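Local coordinates for protein Polyphosphate:AMP phosphotransferase (Meiothermus ruber H328, PDB 5O6M) that uses inorganic polyphosphate as phosphate donor to convert AMP to ADP and ADP to ATP, and also accepts other nucleoside mono- and diphosphates, at residues G27-Q30 and A31-A35; V141-K144 and R145-H148; R147-R150 and E151-M155; D173-R176 and Q177-E181; V239-I242 and L243-L247. The protein carries 1 engineered substitution. All coordinates share one frame; numbering follows the deposited sequence.

Contact 1. Residues G27-Q30 and A31-A35; sequences GGKQ and AALEA. With PO4 (phosphate ion), chain B.
Ala32 N donates to Gly28 O at 3.2 Å, the bond that opens the hydrogen-bonding of helix 29-53 and places Gly28 at its N-cap. Leu33 N follows with a bond to Lys29 O of 3.0 Å, and Glu34 N reaches Gln30 O only weakly. At Gly27 the backbone angles (phi 159°, psi -169°) would jam a side chain against the preceding carbonyl oxygen, and a CB there would also crowd Ala31 CB, so glycine suits the approach to this first turn. The segment is thus the amino-terminal cap and opening turn of a long helix that lies against helix 232-249: Lys29 and Ala32 both touch Trp233, while Ala31 and Ala32 rest on Phe25. Side-chain packing within the turn is modest, Leu33 setting its carbons against the Gln30 amide and Lys29 O. Gln30, bent at chi2 (-52°), brings OE1 to 3.8 Å from Leu33 CD1, and Leu33 CG packs 3.4 Å from Lys29 O. The charged contact points elsewhere: the Lys29 chain is fully extended, which carries NZ out to O1 of a phosphate ion at 3.1 Å. The backbone N of Trp233 also donates to this ion, which probably comes from the crystallisation liquor.

Contact 2. Residues V141-K144 and R145-H148; sequences VWQK and RYRH
The imidazole of His148 has Lys144 O over the centre of one face, 3.2 Å above the ring plane, with Arg145 N higher over the same face and nearer the rim. Tyr146 CE2 comes in the plane of the Trp142 indole at its edge, 3.9 Å from CZ3, the two side chains running alongside each other. In turn Gln143 OE1 lies at the edge of the Tyr146 ring, 3.5 Å from CE2, its amide plane turned 64° from the ring. Trp142 holds CG between its backbone N and carbonyl carbon (chi1 59°), an uncommon setting in a helix that swings the indole alongside Tyr146. The chain of Arg145, extended to NE, passes Trp142 with CD 3.6 Å from Trp142 CA and sets NH2 3.7 Å from Val141 CG1. Here helix 139-142 gives way to helix 145-158, and the backbone bonds across the junction, Arg145 N to Trp142 O and His148 N to Lys144 O, are weak. At the subunit interface, Arg145 forms a salt bridge with Glu159 of the second subunit; His148 ND1 bonds to Tyr103 OH of its own chain and NE2 to Asp158 of the second subunit. A leucine in place of His148 would probably leave both Tyr103 and that Asp158 without their imidazole partner. The ring thus couples two subunits, and the neighbouring carboxylate would be expected to favour its protonated form.

Contact 3. Residues R147-R150 and E151-M155; sequences RHIR and EFERM
Ile149 O takes the N-H of Glu153 at 2.8 Å in a nearly straight bond (171° at the hydrogen), the donor tilted 21° from the carbonyl plane. Phe152 N to His148 O and Arg154 N to Arg150 O are equally short, and Glu151 N closes on Arg147 O at 3.1 Å. Among the side chains, Ile149 and Glu153 run side by side. The CG2 branch of Ile149 meets Glu153 OE2 at 3.6 Å, and the extended Glu153 chain, with CG anti to its carbonyl carbon (chi1 -68°), lays its own CG 3.4 Å from Ile149 O. The buried carboxylate is well supplied: OE1 pairs with Lys165, while OE2 accepts from His124 and weakly from Tyr125. These turns belong to helix 145-158, which presents one side to its own subunit and another to a second copy of the protein. On the side facing the second subunit, Glu151 CG sits 3.4 Å from Arg147 O, and the bend at chi2 of Glu151 turns the carboxylate so that OE2 reaches Arg154 NE in a weak salt bridge of 3.3 Å. The other oxygen, Glu151 OE1, pairs with Arg147 of the second subunit, and Arg147 here pairs reciprocally with Glu151 there. Arg150 turns instead to Glu216 of its own chain, and Phe152 meets His108 edge-to-face.

Contact 4. Residues D173-R176 and Q177-E181; sequences DEQR and QRLQE
Arg178 and Glu174 form an i to i+4 salt bridge on helix 172-183 of this P-loop-type kinase fold. From CB, which lies 3.9 Å from Gln175 O, the arginine continues through CG, packed 3.5 Å from Glu174 O. CD passes Glu174 OE2, and NE then donates to that same oxygen at 2.8 Å. The bond uses the anti lone pair of OE2, and the carboxylate and guanidinium planes stand 84° apart, with the oxygen tilted 25° from the guanidinium plane. Glu174 gets there with CG anti to its backbone N (chi1 176°) and a bend at chi2 that turns the carboxylate along the helix. Farther out, Arg178 NH2 bonds to Ala229 O, so the guanidinium ties this helix to the loop after strand 224-228. Exchanging Arg178 for a methionine would probably leave the Glu174 carboxylate without its charge partner and Ala229 O without this donor. Along the buried side, Gln175 and Leu179 run in the same direction, with CG of Gln175 against the CD1 branch of Leu179; the Gln175 amide is held by Asp66 O and Arg200. On a further side, Arg176 folds back through bends at chi2 and chi3 to reach Asp173, and its guanidinium lies almost parallel to the Gln177 amide. Arg176 also packs on Ile266 of the third subunit. NH2 of Arg176 meets Asp173 OD1 in a salt bridge of 2.7 Å, nearly along the C-O axis of that oxygen.

Contact 5. Residues V239-I242 and L243-L247; sequences VSHI and LVETL
Four successive i to i+4 bonds run through the backbone, from Leu243 N to Val239 O (3.0 Å) as far as Thr246 N to Ile242 O (3.2 Å), with the bond of Glu245 N to His241 O almost straight at 175°. Ile242 O takes a second donor, since Thr246 OG1 also gives its proton to that oxygen, at 2.8 Å. The two donors approach from opposite faces of the carbonyl plane. The hydroxyl can do this because OG1 is anti to the carbonyl carbon of Thr246 (chi1 -55°), which folds it back along the helix and satisfies it within its own turn. Two side-chain carbons also lie against carbonyl oxygens one turn back: Val244 CG2 is 3.4 Å from Ser240 O, and Leu243 CB is 3.4 Å from Val239 O. Helix 232-249, to which all this belongs, covers part of the parallel sheet of the P-loop-type core. Ile242 packs on Leu164 and Phe166 of strand 161-169 and on Tyr225 and Ile227 of strand 224-228, and Thr246 touches Thr162 and Leu164. Leu243 and Val244 turn to helix 29-53, meeting Leu43 and Arg42, while Val239 reaches helix 70-77. Ser240, buried against helix 29-53, bonds through OG back to Asn236 O. His241 and Glu245 run side by side on a less buried part of the helix. NE2 of His241 lies 3.6 Å from Glu245 OE1, with the ring and carboxylate planes 82° apart.

Contacts 2 and 3 are consecutive parts of one interface helix: they share Arg147 and His148, their centres lie about 10 Å apart, and both touch the second subunit. Contact 1 stands across the chain's centre from both, about 41 Å and about 38 Å away between centres. Contact 5 is closer to contact 1, about 17 Å between centres, because helices 29-53 and 232-249 pack together. Contact 4 lies about 24 Å from contact 1 and about 28 Å from contact 5 between centres, and touches the third subunit. Around the bound ATP, the side chains of Arg145, Leu179 and Ile149 lie about 7, 9 and 10 Å away; Arg145 also bonds to the backbone of Asp127, a pocket residue.

Contact 1. Residues G27-Q30 and A31-A35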
# COMPACT_ATOMS: atom_id res chain seq x y z
N GLY D 27 -8.61 5.19 46.01
CA GLY D 27 -9.18 6.51 45.94
C GLY D 27 -10.46 6.50 45.13
O GLY D 27 -11.00 5.45 44.79
N GLY D 28 -10.93 7.71 44.82
CA GLY D 28 -12.12 7.85 44.02
C GLY D 28 -11.80 8.55 42.71
O GLY D 28 -10.63 8.67 42.34
N LYS D 29 -12.83 9.03 42.02
CA LYS D 29 -12.64 9.60 40.68
C LYS D 29 -11.57 10.69 40.69
O LYS D 29 -10.64 10.67 39.88
CB LYS D 29 -13.97 10.14 40.16
CG LYS D 29 -13.89 10.79 38.79
CD LYS D 29 -15.28 11.16 38.30
CE LYS D 29 -15.24 11.81 36.93
NZ LYS D 29 -16.62 12.07 36.42
N GLN D 30 -11.70 11.65 41.60
CA GLN D 30 -10.85 12.84 41.56
C GLN D 30 -9.39 12.50 41.81
O GLN D 30 -8.50 13.08 41.18
CB GLN D 30 -11.36 13.88 42.55
CG GLN D 30 -12.66 14.52 42.12
CD GLN D 30 -12.59 15.06 40.70
OE1 GLN D 30 -11.57 15.60 40.28
NE2 GLN D 30 -13.68 14.92 39.95
N ALA D 31 -9.11 11.59 42.75
CA ALA D 31 -7.72 11.20 42.98
C ALA D 31 -7.13 10.47 41.78
O ALA D 31 -5.92 10.58 41.53
CB ALA D 31 -7.62 10.34 44.24
N ALA D 32 -7.95 9.73 41.04
CA ALA D 32 -7.46 9.03 39.86
C ALA D 32 -7.12 10.02 38.74
O ALA D 32 -6.11 9.85 38.05
CB ALA D 32 -8.49 8.02 39.37
N LEU D 33 -7.95 11.04 38.55
CA LEU D 33 -7.68 12.04 37.52
C LEU D 33 -6.32 12.68 37.72
O LEU D 33 -5.60 12.95 36.75
CB LEU D 33 -8.79 13.09 37.52
CG LEU D 33 -10.17 12.60 37.09
CD1 LEU D 33 -11.14 13.77 36.97
CD2 LEU D 33 -10.10 11.81 35.78
N GLU D 34 -5.94 12.95 38.97
CA GLU D 34 -4.63 13.53 39.23
C GLU D 34 -3.51 12.56 38.88
O GLU D 34 -2.49 12.96 38.30
CB GLU D 34 -4.51 13.97 40.69
CG GLU D 34 -5.40 15.13 41.09
CD GLU D 34 -5.35 15.41 42.59
OE1 GLU D 34 -4.79 14.57 43.33
OE2 GLU D 34 -5.86 16.47 43.02
N ALA D 35 -3.68 11.28 39.23
CA ALA D 35 -2.69 10.28 38.86
C ALA D 35 -2.68 10.04 37.36
O ALA D 35 -1.62 9.83 36.76
CB ALA D 35 -2.95 8.98 39.62
P PO4 B . -16.75 8.72 34.21
O1 PO4 B . -17.35 9.16 35.53
O2 PO4 B . -15.34 8.24 34.43
O3 PO4 B . -16.74 9.89 33.25
O4 PO4 B . -17.58 7.59 33.64

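Contact 2. Residues V141-K144 and R145-H148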
# COMPACT_ATOMS: atom_id res chain seq x y z
N VAL D 141 -13.64 -23.07 9.79
CA VAL D 141 -12.66 -22.07 9.37
C VAL D 141 -12.17 -21.26 10.56
O VAL D 141 -10.97 -21.27 10.88
CB VAL D 141 -13.26 -21.16 8.27
CG1 VAL D 141 -12.30 -20.03 7.95
CG2 VAL D 141 -13.54 -21.98 7.02
N TRP D 142 -13.07 -20.55 11.24
CA TRP D 142 -12.60 -19.60 12.26
C TRP D 142 -12.07 -20.29 13.51
O TRP D 142 -11.42 -19.63 14.32
CB TRP D 142 -13.71 -18.61 12.64
CG TRP D 142 -14.98 -19.20 13.17
CD1 TRP D 142 -16.18 -19.28 12.53
CD2 TRP D 142 -15.19 -19.74 14.49
NE1 TRP D 142 -17.12 -19.87 13.35
CE2 TRP D 142 -16.54 -20.15 14.55
CE3 TRP D 142 -14.38 -19.93 15.61
CZ2 TRP D 142 -17.09 -20.74 15.70
CZ3 TRP D 142 -14.92 -20.51 16.74
CH2 TRP D 142 -16.26 -20.91 16.77
N GLN D 143 -12.32 -21.59 13.68
CA GLN D 143 -11.71 -22.31 14.79
C GLN D 143 -10.20 -22.44 14.62
O GLN D 143 -9.46 -22.45 15.61
CB GLN D 143 -12.36 -23.70 14.93
CG GLN D 143 -11.51 -24.73 15.67
CD GLN D 143 -11.32 -24.42 17.15
OE1 GLN D 143 -11.97 -23.53 17.69
NE2 GLN D 143 -10.42 -25.15 17.80
N LYS D 144 -9.73 -22.52 13.37
CA LYS D 144 -8.30 -22.62 13.14
C LYS D 144 -7.58 -21.30 13.39
O LYS D 144 -6.35 -21.27 13.47
CB LYS D 144 -8.00 -23.09 11.72
CG LYS D 144 -8.76 -24.34 11.33
CD LYS D 144 -7.85 -25.28 10.56
CE LYS D 144 -8.59 -26.43 9.93
NZ LYS D 144 -9.46 -25.94 8.83
N ARG D 145 -8.33 -20.20 13.50
CA ARG D 145 -7.72 -18.88 13.56
C ARG D 145 -7.10 -18.56 14.91
O ARG D 145 -6.20 -17.72 14.97
CB ARG D 145 -8.76 -17.83 13.17
CG ARG D 145 -9.18 -17.96 11.72
CD ARG D 145 -10.25 -16.98 11.31
NE ARG D 145 -10.50 -17.07 9.87
CZ ARG D 145 -11.35 -16.29 9.21
NH1 ARG D 145 -12.05 -15.36 9.86
NH2 ARG D 145 -11.51 -16.45 7.90
N TYR D 146 -7.54 -19.22 15.99
CA TYR D 146 -6.87 -19.00 17.28
C TYR D 146 -5.40 -19.38 17.18
O TYR D 146 -4.53 -18.68 17.70
CB TYR D 146 -7.56 -19.82 18.38
CG TYR D 146 -9.03 -19.50 18.55
CD1 TYR D 146 -9.44 -18.27 19.03
CD2 TYR D 146 -10.00 -20.44 18.21
CE1 TYR D 146 -10.79 -17.98 19.18
CE2 TYR D 146 -11.34 -20.16 18.36
CZ TYR D 146 -11.73 -18.93 18.84
OH TYR D 146 -13.07 -18.65 18.99
N ARG D 147 -5.12 -20.49 16.49
CA ARG D 147 -3.74 -20.90 16.26
C ARG D 147 -3.00 -19.88 15.40
O ARG D 147 -1.91 -19.42 15.76
CB ARG D 147 -3.71 -22.27 15.60
CG ARG D 147 -2.38 -22.63 14.99
CD ARG D 147 -1.72 -23.79 15.69
NE ARG D 147 -0.80 -24.46 14.79
CZ ARG D 147 0.17 -25.28 15.19
NH1 ARG D 147 0.97 -25.85 14.30
NH2 ARG D 147 0.34 -25.53 16.48
N HIS D 148 -3.59 -19.50 14.27
CA HIS D 148 -3.00 -18.49 13.40
C HIS D 148 -2.57 -17.26 14.19
O HIS D 148 -1.47 -16.73 13.99
CB HIS D 148 -4.01 -18.08 12.32
CG HIS D 148 -4.53 -19.21 11.50
ND1 HIS D 148 -5.65 -19.10 10.70
CD2 HIS D 148 -4.08 -20.48 11.34
CE1 HIS D 148 -5.87 -20.25 10.09
NE2 HIS D 148 -4.93 -21.10 10.46

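Contact 3. Residues R147-R150 and E151-M155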
# COMPACT_ATOMS: atom_id res chain seq x y z
N ARG D 147 -5.12 -20.49 16.49
CA ARG D 147 -3.74 -20.90 16.26
C ARG D 147 -3.00 -19.88 15.40
O ARG D 147 -1.91 -19.42 15.76
CB ARG D 147 -3.71 -22.27 15.60
CG ARG D 147 -2.38 -22.63 14.99
CD ARG D 147 -1.72 -23.79 15.69
NE ARG D 147 -0.80 -24.46 14.79
CZ ARG D 147 0.17 -25.28 15.19
NH1 ARG D 147 0.97 -25.85 14.30
NH2 ARG D 147 0.34 -25.53 16.48
N HIS D 148 -3.59 -19.50 14.27
CA HIS D 148 -3.00 -18.49 13.40
C HIS D 148 -2.57 -17.26 14.19
O HIS D 148 -1.47 -16.73 13.99
CB HIS D 148 -4.01 -18.08 12.32
CG HIS D 148 -4.53 -19.21 11.50
ND1 HIS D 148 -5.65 -19.10 10.70
CD2 HIS D 148 -4.08 -20.48 11.34
CE1 HIS D 148 -5.87 -20.25 10.09
NE2 HIS D 148 -4.93 -21.10 10.46
N ILE D 149 -3.44 -16.79 15.08
CA ILE D 149 -3.20 -15.54 15.78
C ILE D 149 -2.07 -15.69 16.80
O ILE D 149 -1.19 -14.83 16.89
CB ILE D 149 -4.50 -15.04 16.43
CG1 ILE D 149 -5.50 -14.64 15.35
CG2 ILE D 149 -4.22 -13.89 17.40
CD1 ILE D 149 -6.85 -14.20 15.87
N ARG D 150 -2.09 -16.77 17.58
CA ARG D 150 -1.00 -17.01 18.52
C ARG D 150 0.34 -17.00 17.80
O ARG D 150 1.31 -16.41 18.28
CB ARG D 150 -1.19 -18.34 19.25
CG ARG D 150 -2.23 -18.30 20.37
CD ARG D 150 -2.14 -19.56 21.22
NE ARG D 150 -2.31 -20.77 20.41
CZ ARG D 150 -3.48 -21.36 20.19
NH1 ARG D 150 -4.59 -20.87 20.72
NH2 ARG D 150 -3.53 -22.46 19.45
N GLU D 151 0.41 -17.64 16.63
CA GLU D 151 1.66 -17.75 15.90
C GLU D 151 2.01 -16.45 15.20
O GLU D 151 3.19 -16.08 15.11
CB GLU D 151 1.58 -18.90 14.89
CG GLU D 151 1.40 -20.27 15.53
CD GLU D 151 2.49 -20.59 16.52
OE1 GLU D 151 2.21 -21.26 17.54
OE2 GLU D 151 3.64 -20.15 16.30
N PHE D 152 1.00 -15.74 14.69
CA PHE D 152 1.24 -14.43 14.11
C PHE D 152 1.82 -13.48 15.15
O PHE D 152 2.81 -12.79 14.90
CB PHE D 152 -0.06 -13.87 13.53
CG PHE D 152 0.05 -12.46 13.05
CD1 PHE D 152 0.94 -12.12 12.04
CD2 PHE D 152 -0.76 -11.47 13.58
CE1 PHE D 152 1.04 -10.81 11.59
CE2 PHE D 152 -0.68 -10.16 13.13
CZ PHE D 152 0.23 -9.83 12.14
N GLU D 153 1.21 -13.44 16.34
CA GLU D 153 1.71 -12.57 17.39
C GLU D 153 3.04 -13.05 17.94
O GLU D 153 3.89 -12.23 18.32
CB GLU D 153 0.66 -12.43 18.50
CG GLU D 153 -0.58 -11.66 18.05
CD GLU D 153 -1.65 -11.58 19.12
OE1 GLU D 153 -1.44 -12.11 20.23
OE2 GLU D 153 -2.72 -10.98 18.85
N ARG D 154 3.27 -14.37 17.97
CA ARG D 154 4.57 -14.87 18.39
C ARG D 154 5.67 -14.37 17.46
O ARG D 154 6.74 -13.96 17.91
CB ARG D 154 4.59 -16.40 18.43
CG ARG D 154 5.98 -16.95 18.74
CD ARG D 154 6.13 -18.41 18.36
NE ARG D 154 5.23 -19.28 19.11
CZ ARG D 154 5.57 -19.85 20.27
NH1 ARG D 154 6.77 -19.64 20.78
NH2 ARG D 154 4.70 -20.62 20.91
N MET D 155 5.42 -14.41 16.15
CA MET D 155 6.41 -13.92 15.19
C MET D 155 6.66 -12.43 15.38
O MET D 155 7.81 -11.98 15.39
CB MET D 155 5.93 -14.23 13.76
CG MET D 155 6.86 -13.77 12.65
SD MET D 155 6.59 -12.04 12.22
CE MET D 155 4.83 -12.04 11.86

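Contact 4. Residues D173-R176 and Q177-E181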
# COMPACT_ATOMS: atom_id res chain seq x y z
N ASP D 173 -25.89 -3.91 31.15
CA ASP D 173 -26.69 -2.74 31.49
C ASP D 173 -25.91 -1.45 31.25
O ASP D 173 -26.49 -0.43 30.85
CB ASP D 173 -27.14 -2.82 32.95
CG ASP D 173 -27.57 -1.47 33.51
OD1 ASP D 173 -28.61 -0.94 33.06
OD2 ASP D 173 -26.86 -0.94 34.39
N GLU D 174 -24.59 -1.47 31.48
CA GLU D 174 -23.79 -0.29 31.19
C GLU D 174 -23.82 0.06 29.70
O GLU D 174 -23.93 1.23 29.33
CB GLU D 174 -22.35 -0.49 31.66
CG GLU D 174 -21.46 0.69 31.30
CD GLU D 174 -21.87 1.97 32.00
OE1 GLU D 174 -22.50 1.89 33.07
OE2 GLU D 174 -21.58 3.06 31.46
N GLN D 175 -23.72 -0.95 28.83
CA GLN D 175 -23.80 -0.68 27.40
C GLN D 175 -25.13 -0.01 27.06
O GLN D 175 -25.19 0.86 26.18
CB GLN D 175 -23.64 -1.97 26.60
CG GLN D 175 -23.76 -1.74 25.10
CD GLN D 175 -23.78 -3.02 24.29
OE1 GLN D 175 -24.48 -3.97 24.64
NE2 GLN D 175 -23.01 -3.05 23.21
N ARG D 176 -26.21 -0.42 27.73
CA ARG D 176 -27.52 0.16 27.44
C ARG D 176 -27.51 1.67 27.65
O ARG D 176 -28.07 2.41 26.83
CB ARG D 176 -28.59 -0.50 28.32
CG ARG D 176 -29.98 -0.51 27.70
CD ARG D 176 -31.01 0.17 28.59
NE ARG D 176 -30.64 0.16 30.00
CZ ARG D 176 -30.36 1.26 30.71
NH1 ARG D 176 -30.41 2.45 30.14
NH2 ARG D 176 -30.02 1.15 31.99
N GLN D 177 -26.87 2.14 28.72
CA GLN D 177 -26.83 3.58 28.98
C GLN D 177 -26.01 4.30 27.92
O GLN D 177 -26.45 5.32 27.37
CB GLN D 177 -26.26 3.86 30.37
CG GLN D 177 -26.94 3.11 31.49
CD GLN D 177 -26.34 3.43 32.85
OE1 GLN D 177 -26.04 2.54 33.64
NE2 GLN D 177 -26.16 4.72 33.12
N ARG D 178 -24.82 3.80 27.61
CA ARG D 178 -23.97 4.48 26.64
C ARG D 178 -24.63 4.52 25.26
O ARG D 178 -24.56 5.54 24.57
CB ARG D 178 -22.60 3.80 26.59
CG ARG D 178 -21.93 3.75 27.95
CD ARG D 178 -20.46 3.37 27.90
NE ARG D 178 -19.86 3.49 29.23
CZ ARG D 178 -18.58 3.25 29.50
NH1 ARG D 178 -17.75 2.88 28.53
NH2 ARG D 178 -18.13 3.40 30.74
N LEU D 179 -25.28 3.43 24.86
CA LEU D 179 -26.02 3.46 23.60
C LEU D 179 -27.16 4.47 23.66
O LEU D 179 -27.36 5.25 22.72
CB LEU D 179 -26.55 2.06 23.26
CG LEU D 179 -25.54 1.05 22.69
CD1 LEU D 179 -26.15 -0.34 22.65
CD2 LEU D 179 -25.06 1.47 21.31
N GLN D 180 -27.92 4.48 24.76
CA GLN D 180 -28.96 5.48 24.95
C GLN D 180 -28.38 6.89 24.94
O GLN D 180 -28.81 7.75 24.16
CB GLN D 180 -29.72 5.22 26.25
CG GLN D 180 -31.03 6.00 26.38
CD GLN D 180 -32.07 5.61 25.34
OE1 GLN D 180 -32.76 4.60 25.49
NE2 GLN D 180 -32.19 6.41 24.29
N GLU D 181 -27.41 7.15 25.82
CA GLU D 181 -26.75 8.45 25.83
C GLU D 181 -26.22 8.80 24.45
O GLU D 181 -26.18 9.98 24.08
CB GLU D 181 -25.62 8.44 26.86
CG GLU D 181 -25.23 9.81 27.39
CD GLU D 181 -24.50 10.66 26.37
OE1 GLU D 181 -24.81 11.86 26.25
OE2 GLU D 181 -23.61 10.11 25.68

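Contact 5. Residues V239-I242 and L243-L247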
# COMPACT_ATOMS: atom_id res chain seq x y z
N VAL D 239 -5.43 1.58 32.01
CA VAL D 239 -4.75 1.42 30.73
C VAL D 239 -3.48 2.25 30.70
O VAL D 239 -2.43 1.80 30.24
CB VAL D 239 -5.69 1.77 29.56
CG1 VAL D 239 -4.90 1.87 28.26
CG2 VAL D 239 -6.79 0.73 29.43
N SER D 240 -3.56 3.49 31.19
CA SER D 240 -2.38 4.35 31.23
C SER D 240 -1.26 3.73 32.06
O SER D 240 -0.10 3.71 31.65
CB SER D 240 -2.75 5.72 31.77
OG SER D 240 -3.72 6.34 30.95
N HIS D 241 -1.60 3.20 33.24
CA HIS D 241 -0.57 2.62 34.10
C HIS D 241 0.11 1.44 33.43
O HIS D 241 1.35 1.37 33.38
CB HIS D 241 -1.17 2.18 35.44
CG HIS D 241 -0.20 1.45 36.31
ND1 HIS D 241 0.80 2.09 37.02
CD2 HIS D 241 -0.05 0.13 36.58
CE1 HIS D 241 1.51 1.20 37.69
NE2 HIS D 241 1.01 0.00 37.43
N ILE D 242 -0.67 0.51 32.89
CA ILE D 242 -0.09 -0.66 32.24
C ILE D 242 0.80 -0.23 31.09
O ILE D 242 1.93 -0.73 30.94
CB ILE D 242 -1.21 -1.62 31.79
CG1 ILE D 242 -1.92 -2.20 33.03
CG2 ILE D 242 -0.66 -2.72 30.89
CD1 ILE D 242 -3.26 -2.84 32.74
N LEU D 243 0.33 0.71 30.27
CA LEU D 243 1.12 1.15 29.12
C LEU D 243 2.43 1.80 29.54
O LEU D 243 3.50 1.49 29.00
CB LEU D 243 0.30 2.10 28.25
CG LEU D 243 1.10 2.74 27.11
CD1 LEU D 243 1.70 1.66 26.22
CD2 LEU D 243 0.23 3.68 26.29
N VAL D 244 2.37 2.72 30.51
CA VAL D 244 3.57 3.47 30.90
C VAL D 244 4.64 2.53 31.44
O VAL D 244 5.81 2.61 31.04
CB VAL D 244 3.21 4.57 31.91
CG1 VAL D 244 4.47 5.04 32.63
CG2 VAL D 244 2.54 5.74 31.21
N GLU D 245 4.26 1.65 32.37
CA GLU D 245 5.25 0.76 32.97
C GLU D 245 5.91 -0.12 31.91
O GLU D 245 7.14 -0.25 31.88
CB GLU D 245 4.61 -0.10 34.06
CG GLU D 245 5.54 -1.18 34.61
CD GLU D 245 5.06 -1.75 35.93
OE1 GLU D 245 4.38 -1.02 36.68
OE2 GLU D 245 5.36 -2.93 36.21
N THR D 246 5.11 -0.73 31.03
CA THR D 246 5.66 -1.49 29.92
C THR D 246 6.68 -0.67 29.14
O THR D 246 7.75 -1.16 28.78
CB THR D 246 4.53 -1.97 29.00
OG1 THR D 246 3.58 -2.71 29.77
CG2 THR D 246 5.08 -2.86 27.90
N LEU D 247 6.35 0.60 28.85
CA LEU D 247 7.29 1.46 28.14
C LEU D 247 8.55 1.71 28.97
O LEU D 247 9.66 1.73 28.44
CB LEU D 247 6.61 2.77 27.75
CG LEU D 247 5.53 2.62 26.68
CD1 LEU D 247 4.83 3.94 26.40
CD2 LEU D 247 6.14 2.07 25.40